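Local coordinates for protein choloylglycine hydrolase (Clostridium perfringens, PDB 2BJF) that hydrolyses the amide bond of glycine- and taurine-conjugated bile salts, releasing the free bile acid, and also acts as a bile acid amine N-acyltransferase, at residues Ile33-Lys38 with Lys51-Gly56; Leu81-Tyr86 with Thr141-Ile146; Leu173-Thr178 with Ala226-Arg231. All coordinates share one frame; numbering follows the deposited sequence.

Interaction 1 of 3, residues Ile33-Lys38 with Lys51-Gly56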
loop_
_atom_site.group_PDB
_atom_site.type_symbol
_atom_site.label_atom_id
_atom_site.label_comp_id
_atom_site.label_asym_id
_atom_site.label_seq_id
_atom_site.Cartn_x
_atom_site.Cartn_y
_atom_site.Cartn_z
ATOM N N ILE A 33 -1.237 -35.868 27.711
ATOM C CA ILE A 33 -1.273 -37.315 27.504
ATOM C C ILE A 33 0.066 -37.914 27.936
ATOM O O ILE A 33 1.112 -37.523 27.416
ATOM C CB ILE A 33 -1.565 -37.696 26.025
ATOM C CG1 ILE A 33 -2.782 -36.931 25.488
ATOM C CG2 ILE A 33 -1.772 -39.205 25.895
ATOM C CD1 ILE A 33 -3.020 -37.106 23.991
ATOM N N PRO A 34 0.040 -38.860 28.896
ATOM C CA PRO A 34 1.273 -39.492 29.369
ATOM C C PRO A 34 1.841 -40.496 28.364
ATOM O O PRO A 34 1.212 -40.771 27.338
ATOM C CB PRO A 34 0.827 -40.209 30.647
ATOM C CG PRO A 34 -0.608 -40.516 30.418
ATOM C CD PRO A 34 -1.150 -39.380 29.594
ATOM N N ARG A 35 3.025 -41.029 28.667
ATOM C CA ARG A 35 3.656 -42.072 27.855
ATOM C C ARG A 35 2.821 -43.346 27.864
ATOM O O ARG A 35 2.081 -43.601 28.822
ATOM C CB ARG A 35 5.043 -42.418 28.403
ATOM C CG ARG A 35 6.053 -41.290 28.420
ATOM C CD ARG A 35 7.151 -41.622 29.417
ATOM N NE ARG A 35 8.189 -40.597 29.486
ATOM C CZ ARG A 35 9.087 -40.502 30.464
ATOM N NH1 ARG A 35 9.078 -41.365 31.474
ATOM N NH2 ARG A 35 9.996 -39.536 30.436
ATOM N N ASN A 36 2.946 -44.140 26.801
ATOM C CA ASN A 36 2.308 -45.459 26.705
ATOM C C ASN A 36 0.781 -45.427 26.876
ATOM O O ASN A 36 0.181 -46.366 27.406
ATOM C CB ASN A 36 2.967 -46.441 27.691
ATOM C CG ASN A 36 2.657 -47.896 27.374
ATOM O OD1 ASN A 36 2.154 -48.630 28.227
ATOM N ND2 ASN A 36 2.957 -48.319 26.150
ATOM N N PHE A 37 0.160 -44.339 26.422
ATOM C CA PHE A 37 -1.296 -44.207 26.483
ATOM C C PHE A 37 -1.931 -44.527 25.136
ATOM O O PHE A 37 -1.601 -43.911 24.120
ATOM C CB PHE A 37 -1.722 -42.812 26.958
ATOM C CG PHE A 37 -3.196 -42.697 27.243
ATOM C CD1 PHE A 37 -3.700 -43.007 28.504
ATOM C CD2 PHE A 37 -4.084 -42.295 26.248
ATOM C CE1 PHE A 37 -5.065 -42.912 28.771
ATOM C CE2 PHE A 37 -5.449 -42.201 26.504
ATOM C CZ PHE A 37 -5.939 -42.507 27.769
ATOM N N LYS A 38 -2.848 -45.490 25.146
ATOM C CA LYS A 38 -3.522 -45.938 23.934
ATOM C C LYS A 38 -4.762 -45.091 23.642
ATOM O O LYS A 38 -5.729 -45.094 24.410
ATOM C CB LYS A 38 -3.877 -47.426 24.045
ATOM C CG LYS A 38 -4.565 -48.019 22.817
ATOM C CD LYS A 38 -4.677 -49.546 22.895
ATOM C CE LYS A 38 -5.464 -50.027 24.114
ATOM N NZ LYS A 38 -6.877 -49.551 24.129
ATOM N N LYS A 51 4.471 -42.801 22.421
ATOM C CA LYS A 51 5.815 -43.131 22.879
ATOM C C LYS A 51 6.266 -42.047 23.853
ATOM O O LYS A 51 6.805 -42.342 24.921
ATOM C CB LYS A 51 6.785 -43.246 21.697
ATOM C CG LYS A 51 8.214 -43.606 22.086
ATOM C CD LYS A 51 9.136 -43.610 20.878
ATOM C CE LYS A 51 10.572 -43.889 21.287
ATOM N NZ LYS A 51 11.484 -43.933 20.110
ATOM N N TYR A 52 6.022 -40.794 23.475
ATOM C CA TYR A 52 6.375 -39.642 24.298
ATOM C C TYR A 52 5.132 -38.962 24.862
ATOM O O TYR A 52 4.067 -38.977 24.238
ATOM C CB TYR A 52 7.197 -38.636 23.484
ATOM C CG TYR A 52 8.455 -39.215 22.869
ATOM C CD1 TYR A 52 9.482 -39.713 23.672
ATOM C CD2 TYR A 52 8.622 -39.257 21.485
ATOM C CE1 TYR A 52 10.641 -40.244 23.114
ATOM C CE2 TYR A 52 9.780 -39.786 20.915
ATOM C CZ TYR A 52 10.783 -40.278 21.737
ATOM O OH TYR A 52 11.929 -40.801 21.183
ATOM N N ALA A 53 5.280 -38.374 26.049
ATOM C CA ALA A 53 4.214 -37.594 26.673
ATOM C C ALA A 53 3.970 -36.313 25.882
ATOM O O ALA A 53 4.906 -35.734 25.335
ATOM C CB ALA A 53 4.564 -37.272 28.114
ATOM N N VAL A 54 2.711 -35.883 25.830
ATOM C CA VAL A 54 2.286 -34.759 24.991
ATOM C C VAL A 54 1.508 -33.726 25.810
ATOM O O VAL A 54 0.723 -34.087 26.688
ATOM C CB VAL A 54 1.408 -35.253 23.801
ATOM C CG1 VAL A 54 0.888 -34.089 22.966
ATOM C CG2 VAL A 54 2.185 -36.229 22.918
ATOM N N LEU A 55 1.737 -32.445 25.517
ATOM C CA LEU A 55 0.952 -31.353 26.094
ATOM C C LEU A 55 0.627 -30.308 25.033
ATOM O O LEU A 55 1.514 -29.856 24.308
ATOM C CB LEU A 55 1.693 -30.694 27.264
ATOM C CG LEU A 55 0.963 -29.551 27.986
ATOM C CD1 LEU A 55 -0.215 -30.074 28.799
ATOM C CD2 LEU A 55 1.915 -28.761 28.874
ATOM N N GLY A 56 -0.646 -29.927 24.948
ATOM C CA GLY A 56 -1.061 -28.877 24.019
ATOM C C GLY A 56 -2.539 -28.547 24.046
ATOM O O GLY A 56 -3.310 -29.152 24.792
#
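Arg35 lays the start of its side chain along the backbone of Lys51 to Ala53. Its CB lies 3.9 Å from Lys51 O. CG goes deepest, at 3.7 Å from the same Lys51 O and 3.8 Å from Ala53 N, with the methyl CB of Ala53 also beside it. The torsion behind this has CG opposite the carbonyl carbon and next to the backbone N (chi1 -61°). From CG to NE the chain is extended, so CD and NE lead beyond the peptides, and the guanidinium is salt-bridged to two acids of other parts of the chain: NH2 to Glu73 and NH1 to Asp310. An arginine suits the place because its methylenes can lie on backbone while its far end carries several donors. Glu73 also accepts from Ala53 N, so one carboxylate ties both sides of the contact together.

At the other end, Ile33 and Val54 form an antiparallel hydrogen-bonded pair. Ile33 N gives to Val54 O at 2.8 Å, and Val54 N returns a 2.8 Å bond to Ile33 O. That same oxygen receives a CA-H contact from Ala53, whose CA is 3.2 Å from Ile33 O. The beta-branched side chains of the pair share one face of the sheet, with Ile33 CB 4.4 Å from Val54 CB. Pro34, which cannot donate from its nitrogen, follows where strand 29-33 stops and the chain turns away.

The contact thus sits where strand 29-33 meets the start of strand 54-61. Ile33 and Val54 pack on Phe67 of strand 64-67, Leu55 turns to Ile30 and Phe32 of strand 29-33, and the backbone of Lys51 and Tyr52 is hydrogen-bonded to Ala111 of helix 105-112.

Interaction 2 of 3, residues Leu81-Tyr86 with Thr141-Ile146. With DXC ((3alpha,5beta,12alpha)-3,12-dihydroxycholan-24-oic acid), chain B; TAU (2-aminoethanesulfonic acid), chain C.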
loop_
_atom_site.group_PDB
_atom_site.type_symbol
_atom_site.label_atom_id
_atom_site.label_comp_id
_atom_site.label_asym_id
_atom_site.label_seq_id
_atom_site.Cartn_x
_atom_site.Cartn_y
_atom_site.Cartn_z
ATOM N N LEU A 81 -2.426 -25.149 11.280
ATOM C CA LEU A 81 -2.977 -23.852 10.880
ATOM C C LEU A 81 -3.870 -24.035 9.658
ATOM O O LEU A 81 -3.634 -24.933 8.849
ATOM C CB LEU A 81 -1.844 -22.863 10.564
ATOM C CG LEU A 81 -0.974 -22.301 11.701
ATOM C CD1 LEU A 81 0.007 -23.326 12.256
ATOM C CD2 LEU A 81 -0.215 -21.072 11.228
ATOM N N ASN A 82 -4.890 -23.187 9.530
ATOM C CA ASN A 82 -5.830 -23.260 8.408
ATOM C C ASN A 82 -5.132 -23.153 7.053
ATOM O O ASN A 82 -4.184 -22.384 6.891
ATOM C CB ASN A 82 -6.916 -22.185 8.540
ATOM C CG ASN A 82 -8.057 -22.370 7.548
ATOM O OD1 ASN A 82 -8.465 -23.494 7.244
ATOM N ND2 ASN A 82 -8.583 -21.261 7.044
ATOM N N PHE A 83 -5.603 -23.942 6.089
ATOM C CA PHE A 83 -4.994 -24.008 4.761
ATOM C C PHE A 83 -6.099 -24.312 3.744
ATOM O O PHE A 83 -6.101 -25.382 3.133
ATOM C CB PHE A 83 -3.910 -25.098 4.767
ATOM C CG PHE A 83 -2.972 -25.062 3.587
ATOM C CD1 PHE A 83 -2.309 -23.891 3.228
ATOM C CD2 PHE A 83 -2.713 -26.224 2.865
ATOM C CE1 PHE A 83 -1.433 -23.872 2.143
ATOM C CE2 PHE A 83 -1.837 -26.216 1.780
ATOM C CZ PHE A 83 -1.196 -25.036 1.420
ATOM N N PRO A 84 -7.044 -23.362 3.559
ATOM C CA PRO A 84 -8.284 -23.616 2.815
ATOM C C PRO A 84 -8.105 -23.730 1.307
ATOM O O PRO A 84 -8.910 -24.386 0.641
ATOM C CB PRO A 84 -9.147 -22.397 3.148
ATOM C CG PRO A 84 -8.176 -21.314 3.416
ATOM C CD PRO A 84 -6.976 -21.969 4.043
ATOM N N VAL A 85 -7.071 -23.089 0.774
ATOM C CA VAL A 85 -6.822 -23.123 -0.659
ATOM C C VAL A 85 -5.500 -23.832 -0.933
ATOM O O VAL A 85 -4.531 -23.667 -0.182
ATOM C CB VAL A 85 -6.828 -21.707 -1.291
ATOM C CG1 VAL A 85 -7.014 -21.799 -2.803
ATOM C CG2 VAL A 85 -7.933 -20.840 -0.688
ATOM N N TYR A 86 -5.488 -24.623 -2.007
ATOM C CA TYR A 86 -4.314 -25.371 -2.494
ATOM C C TYR A 86 -4.069 -26.702 -1.772
ATOM O O TYR A 86 -3.194 -27.475 -2.167
ATOM C CB TYR A 86 -3.047 -24.495 -2.536
ATOM C CG TYR A 86 -3.247 -23.179 -3.266
ATOM C CD1 TYR A 86 -3.388 -23.140 -4.654
ATOM C CD2 TYR A 86 -3.305 -21.973 -2.565
ATOM C CE1 TYR A 86 -3.582 -21.936 -5.324
ATOM C CE2 TYR A 86 -3.499 -20.768 -3.224
ATOM C CZ TYR A 86 -3.635 -20.754 -4.601
ATOM O OH TYR A 86 -3.825 -19.558 -5.251
ATOM N N THR A 141 -9.307 -28.025 6.781
ATOM C CA THR A 141 -8.207 -27.851 5.835
ATOM C C THR A 141 -7.003 -27.284 6.581
ATOM O O THR A 141 -7.078 -26.197 7.156
ATOM C CB THR A 141 -8.605 -26.916 4.682
ATOM O OG1 THR A 141 -9.122 -25.691 5.218
ATOM C CG2 THR A 141 -9.666 -27.566 3.805
ATOM N N LEU A 142 -5.901 -28.031 6.579
ATOM C CA LEU A 142 -4.759 -27.714 7.434
ATOM C C LEU A 142 -3.401 -27.847 6.760
ATOM O O LEU A 142 -3.216 -28.656 5.848
ATOM C CB LEU A 142 -4.761 -28.615 8.675
ATOM C CG LEU A 142 -5.910 -28.546 9.682
ATOM C CD1 LEU A 142 -5.922 -29.811 10.521
ATOM C CD2 LEU A 142 -5.821 -27.304 10.560
ATOM N N HIS A 143 -2.463 -27.026 7.224
ATOM C CA HIS A 143 -1.037 -27.276 7.046
ATOM C C HIS A 143 -0.341 -27.117 8.400
ATOM O O HIS A 143 -0.912 -26.539 9.331
ATOM C CB HIS A 143 -0.425 -26.408 5.932
ATOM C CG HIS A 143 -0.416 -24.934 6.209
ATOM N ND1 HIS A 143 0.371 -24.058 5.492
ATOM C CD2 HIS A 143 -1.090 -24.181 7.111
ATOM C CE1 HIS A 143 0.179 -22.829 5.939
ATOM N NE2 HIS A 143 -0.701 -22.877 6.922
ATOM N N TRP A 144 0.871 -27.648 8.519
ATOM C CA TRP A 144 1.520 -27.750 9.822
ATOM C C TRP A 144 2.910 -27.133 9.855
ATOM O O TRP A 144 3.658 -27.217 8.883
ATOM C CB TRP A 144 1.602 -29.215 10.268
ATOM C CG TRP A 144 0.266 -29.875 10.453
ATOM C CD1 TRP A 144 -0.427 -30.013 11.621
ATOM C CD2 TRP A 144 -0.537 -30.490 9.436
ATOM N NE1 TRP A 144 -1.612 -30.674 11.397
ATOM C CE2 TRP A 144 -1.705 -30.979 10.065
ATOM C CE3 TRP A 144 -0.381 -30.681 8.057
ATOM C CZ2 TRP A 144 -2.715 -31.644 9.360
ATOM C CZ3 TRP A 144 -1.388 -31.335 7.356
ATOM C CH2 TRP A 144 -2.538 -31.812 8.010
ATOM N N MET A 145 3.237 -26.512 10.985
ATOM C CA MET A 145 4.602 -26.092 11.274
ATOM C C MET A 145 5.152 -26.955 12.405
ATOM O O MET A 145 4.473 -27.183 13.409
ATOM C CB MET A 145 4.655 -24.609 11.648
ATOM C CG MET A 145 6.065 -24.069 11.836
ATOM S SD MET A 145 6.099 -22.276 12.007
ATOM C CE MET A 145 7.801 -22.013 12.497
ATOM N N ILE A 146 6.376 -27.442 12.222
ATOM C CA ILE A 146 7.037 -28.311 13.193
ATOM C C ILE A 146 8.396 -27.705 13.538
ATOM O O ILE A 146 9.136 -27.287 12.647
ATOM C CB ILE A 146 7.199 -29.758 12.647
ATOM C CG1 ILE A 146 5.836 -30.350 12.270
ATOM C CG2 ILE A 146 7.896 -30.653 13.671
ATOM C CD1 ILE A 146 5.906 -31.608 11.417
HETATM C C1 DXC B . -15.140 -30.815 12.540
HETATM C C2 DXC B . -13.829 -31.573 12.335
HETATM C C3 DXC B . -13.309 -32.251 13.615
HETATM C C4 DXC B . -13.233 -31.312 14.834
HETATM C C5 DXC B . -14.558 -30.562 14.983
HETATM C C6 DXC B . -15.021 -29.847 13.712
HETATM C C7 DXC B . -11.972 -32.946 13.314
HETATM C C8 DXC B . -10.784 -31.988 13.206
HETATM C C9 DXC B . -10.702 -30.964 14.339
HETATM C C10 DXC B . -12.066 -30.308 14.645
HETATM C C11 DXC B . -9.737 -29.828 13.982
HETATM C C12 DXC B . -9.547 -28.777 15.078
HETATM C C13 DXC B . -10.904 -28.155 15.440
HETATM C C14 DXC B . -11.952 -29.237 15.750
HETATM C C15 DXC B . -8.338 -30.164 13.465
HETATM C C16 DXC B . -7.578 -28.846 13.649
HETATM C C17 DXC B . -8.539 -27.871 14.354
HETATM C C18 DXC B . -13.035 -32.129 16.109
HETATM C C19 DXC B . -7.790 -26.758 15.121
HETATM O O1 DXC B . -11.383 -27.294 14.395
HETATM O O2 DXC B . -15.455 -30.081 11.350
HETATM C C20 DXC B . -8.924 -29.385 16.349
HETATM C C21 DXC B . -7.004 -25.849 14.167
HETATM C C22 DXC B . -7.897 -25.139 13.145
HETATM C C23 DXC B . -7.268 -23.874 12.605
HETATM O O3 DXC B . -6.217 -23.435 13.118
HETATM O O4 DXC B . -7.840 -23.307 11.649
HETATM C C24 DXC B . -8.672 -25.900 16.031
HETATM C C1 TAU C . -10.318 -18.314 5.206
HETATM C C2 TAU C . -10.034 -18.344 6.435
HETATM N N1 TAU C . -10.854 -18.367 4.088
HETATM S S TAU C . -8.557 -18.146 6.930
HETATM O O1 TAU C . -7.615 -18.820 6.005
HETATM O O2 TAU C . -8.238 -16.703 7.000
HETATM O O3 TAU C . -8.424 -18.746 8.278
#
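Leu81 O has three neighbours on strand 142-147. His143 N donates to it at 2.9 Å, the CA-H of Leu142 makes a weaker contact, and CD2 at the edge of the His143 ring lies 3.2 Å from Leu81 O. With the return bond from Leu81 N to His143 O, Leu81 and His143 become an antiparallel hydrogen-bonded pair. Asn82 and Leu142 form the adjoining non-hydrogen-bonded pair, and beyond it Phe83 N donates to Thr141 O at 2.9 Å, from above the carbonyl plane.

The two rings are the main side-chain contact. Phe83 and His143 form an offset stack, centroids 4.4 Å apart and planes only 6° from parallel, with Phe83 CD1 over the imidazole and His143 CB over the phenyl face. The histidine achieves this with CG between its backbone N and carbonyl carbon (chi1 66°), which brings the ring over Phe83 and beside Leu81 CB. Its nitrogens are both engaged, ND1 with Glu157 and NE2 with Thr174 O, and these bonds fix the ring's rotation.

Toward the ligands, Thr141 OG1 donates to Asn82 OD1 at 3.1 Å, which probably helps to turn the amide nitrogen toward taurine. Asn82 ND2 makes a weak bond to the sulfonate O3 of taurine, 2.8 Å long; Asn82 has a second conformer, so this arrangement is provisional. Pro84 packs CG against sulfonate O1, and Leu142 places CD1 3.7 Å from C16 of deoxycholate.

An amide is well chosen here, as it can accept from the threonine and donate to an anion. A weak bond from Asn82, supplemented by Gln212 N of the second subunit, beside apolar contact with the steroid, is consistent with specific recognition of the cholyl but not the tauryl product.

Interaction 3 of 3, residues Leu173-Thr178 with Ala226-Arg231; sequences LTNSPT and ASRFIR
Asn175 and Arg228 meet with their flat groups steeply turned, the amide and guanidinium planes 65° apart. Despite that angle, the bond from Arg228 NH2 to Asn175 OD1 is short and straight, 2.8 Å and 169°, because the oxygen lies in the guanidinium plane while NH2 lies in the carbonyl plane of the amide. Arginine reaches this spot from the helix through a bend at its third torsion (chi3 -77°), which swings the guanidinium back toward the loop. Its other nitrogens are held as well, NE by Phe223 O and NH1 by Cys2 O, so its three nitrogens are bonded to three separate oxygens.

Thr174 lies at a slant to both Arg228 and Phe229. Its methyl CG2 touches Arg228 NH1 and, at 3.6 Å, the backbone N of Phe229, while OG1 sits at the edge of the Phe229 ring, 3.8 Å from Phe229 CD1. Threonine suits the place because it offers a methyl to the helix and a hydroxyl that bonds to Pro225 O, at the start of the helix. Phe229 packs alongside, its CE1 reaching Leu173 CA at 4.1 Å. Further on, a water donates to Ser176 O and accepts from Ala226 N, each at 3.0 Å, joining the loop to the first turn of the helix.

The Asn175 ND2 end is bonded to Asn82 O and lies beside taurine and Cys2, the inferred nucleophile of this N-terminal thiol hydrolase. Arg228 bonds both Asn175 OD1 and the backbone O of Cys2, linking the asparagine to the N-terminal residue, an arrangement that belongs to the active site of this Ntn-hydrolase.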
loop_
_atom_site.group_PDB
_atom_site.type_symbol
_atom_site.label_atom_id
_atom_site.label_comp_id
_atom_site.label_asym_id
_atom_site.label_seq_id
_atom_site.Cartn_x
_atom_site.Cartn_y
_atom_site.Cartn_z
ATOM N N LEU A 173 4.753 -18.871 9.912
ATOM C CA LEU A 173 3.777 -19.462 8.999
ATOM C C LEU A 173 2.428 -18.787 9.212
ATOM O O LEU A 173 2.104 -18.390 10.326
ATOM C CB LEU A 173 3.650 -20.973 9.240
ATOM C CG LEU A 173 2.858 -21.803 8.219
ATOM C CD1 LEU A 173 3.554 -21.811 6.861
ATOM C CD2 LEU A 173 2.644 -23.224 8.718
ATOM N N THR A 174 1.652 -18.637 8.143
ATOM C CA THR A 174 0.258 -18.217 8.294
ATOM C C THR A 174 -0.679 -19.222 7.625
ATOM O O THR A 174 -0.751 -20.380 8.042
ATOM C CB THR A 174 -0.007 -16.761 7.808
ATOM O OG1 THR A 174 0.319 -16.638 6.419
ATOM C CG2 THR A 174 0.801 -15.753 8.626
ATOM N N ASN A 175 -1.384 -18.779 6.590
ATOM C CA ASN A 175 -2.350 -19.617 5.894
ATOM C C ASN A 175 -2.058 -19.616 4.389
ATOM O O ASN A 175 -0.902 -19.457 3.995
ATOM C CB ASN A 175 -3.774 -19.155 6.232
ATOM C CG ASN A 175 -3.995 -18.992 7.735
ATOM O OD1 ASN A 175 -4.014 -17.875 8.255
ATOM N ND2 ASN A 175 -4.138 -20.109 8.439
ATOM N N SER A 176 -3.082 -19.804 3.557
ATOM C CA SER A 176 -2.898 -19.879 2.100
ATOM C C SER A 176 -2.413 -18.548 1.504
ATOM O O SER A 176 -2.727 -17.489 2.047
ATOM C CB SER A 176 -4.189 -20.345 1.422
ATOM O OG SER A 176 -4.507 -21.671 1.815
ATOM N N PRO A 177 -1.652 -18.590 0.387
ATOM C CA PRO A 177 -1.231 -19.727 -0.446
ATOM C C PRO A 177 -0.114 -20.593 0.149
ATOM O O PRO A 177 0.170 -20.518 1.348
ATOM C CB PRO A 177 -0.737 -19.058 -1.742
ATOM C CG PRO A 177 -0.982 -17.606 -1.595
ATOM C CD PRO A 177 -1.133 -17.320 -0.149
ATOM N N THR A 178 0.504 -21.411 -0.701
ATOM C CA THR A 178 1.555 -22.344 -0.288
ATOM C C THR A 178 2.783 -21.619 0.266
ATOM O O THR A 178 2.981 -20.425 0.012
ATOM C CB THR A 178 1.979 -23.268 -1.449
ATOM O OG1 THR A 178 2.483 -22.475 -2.532
ATOM C CG2 THR A 178 0.798 -24.106 -1.934
ATOM N N ALA A 226 -1.397 -13.470 3.669
ATOM C CA ALA A 226 -0.190 -12.956 3.014
ATOM C C ALA A 226 0.372 -11.717 3.716
ATOM O O ALA A 226 1.579 -11.619 3.945
ATOM C CB ALA A 226 -0.453 -12.674 1.539
ATOM N N SER A 227 -0.508 -10.784 4.072
ATOM C CA SER A 227 -0.089 -9.563 4.760
ATOM C C SER A 227 0.456 -9.848 6.157
ATOM O O SER A 227 1.459 -9.257 6.571
ATOM C CB SER A 227 -1.239 -8.561 4.822
ATOM O OG SER A 227 -1.576 -8.126 3.517
ATOM N N ARG A 228 -0.198 -10.761 6.871
ATOM C CA ARG A 228 0.259 -11.162 8.200
ATOM C C ARG A 228 1.616 -11.862 8.149
ATOM O O ARG A 228 2.459 -11.639 9.018
ATOM C CB ARG A 228 -0.791 -12.024 8.908
ATOM C CG ARG A 228 -2.035 -11.242 9.309
ATOM C CD ARG A 228 -2.996 -12.068 10.153
ATOM N NE ARG A 228 -3.780 -13.020 9.365
ATOM C CZ ARG A 228 -3.494 -14.313 9.232
ATOM N NH1 ARG A 228 -2.421 -14.830 9.821
ATOM N NH2 ARG A 228 -4.279 -15.093 8.500
ATOM N N PHE A 229 1.826 -12.686 7.121
ATOM C CA PHE A 229 3.108 -13.369 6.914
ATOM C C PHE A 229 4.243 -12.353 6.781
ATOM O O PHE A 229 5.276 -12.482 7.438
ATOM C CB PHE A 229 3.047 -14.279 5.679
ATOM C CG PHE A 229 4.214 -15.228 5.549
ATOM C CD1 PHE A 229 4.074 -16.572 5.881
ATOM C CD2 PHE A 229 5.446 -14.785 5.067
ATOM C CE1 PHE A 229 5.147 -17.458 5.756
ATOM C CE2 PHE A 229 6.524 -15.660 4.939
ATOM C CZ PHE A 229 6.374 -17.000 5.282
ATOM N N ILE A 230 4.036 -11.340 5.941
ATOM C CA ILE A 230 5.036 -10.291 5.740
ATOM C C ILE A 230 5.360 -9.583 7.056
ATOM O O ILE A 230 6.530 -9.440 7.412
ATOM C CB ILE A 230 4.598 -9.264 4.654
ATOM C CG1 ILE A 230 4.360 -9.955 3.298
ATOM C CG2 ILE A 230 5.610 -8.113 4.537
ATOM C CD1 ILE A 230 5.555 -10.730 2.733
ATOM N N ARG A 231 4.323 -9.169 7.783
ATOM C CA ARG A 231 4.518 -8.435 9.033
ATOM C C ARG A 231 5.292 -9.238 10.078
ATOM O O ARG A 231 6.285 -8.751 10.615
ATOM C CB ARG A 231 3.187 -7.930 9.604
ATOM C CG ARG A 231 2.542 -6.830 8.769
ATOM C CD ARG A 231 1.790 -5.810 9.631
ATOM N NE ARG A 231 0.714 -6.400 10.434
ATOM C CZ ARG A 231 -0.492 -6.728 9.971
ATOM N NH1 ARG A 231 -0.804 -6.550 8.691
ATOM N NH2 ARG A 231 -1.392 -7.246 10.796
HETATM O O HOH W 1 -3.366 -14.553 1.738
#

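Along the chain the three contacts follow in series, each closing before the next opens. Interactions 1 and 2 both belong to the same antiparallel sheet, yet their nearest atoms are about 12 Å apart; interaction 1 is structural, at strands 29-33 and 54-61, whereas interaction 2 joins strands 77-82 and 142-147 at the ligands. Interaction 3 lies on the far side of the chain's centre from interaction 1, about 32 Å between centres, and sets helix 225-243 against the loop after strand 172-173 of the other sheet. Interactions 2 and 3 touch directly: interaction 2 lines both product sites and interaction 3 adds Asn175 beside taurine. Both also reach a second subunit.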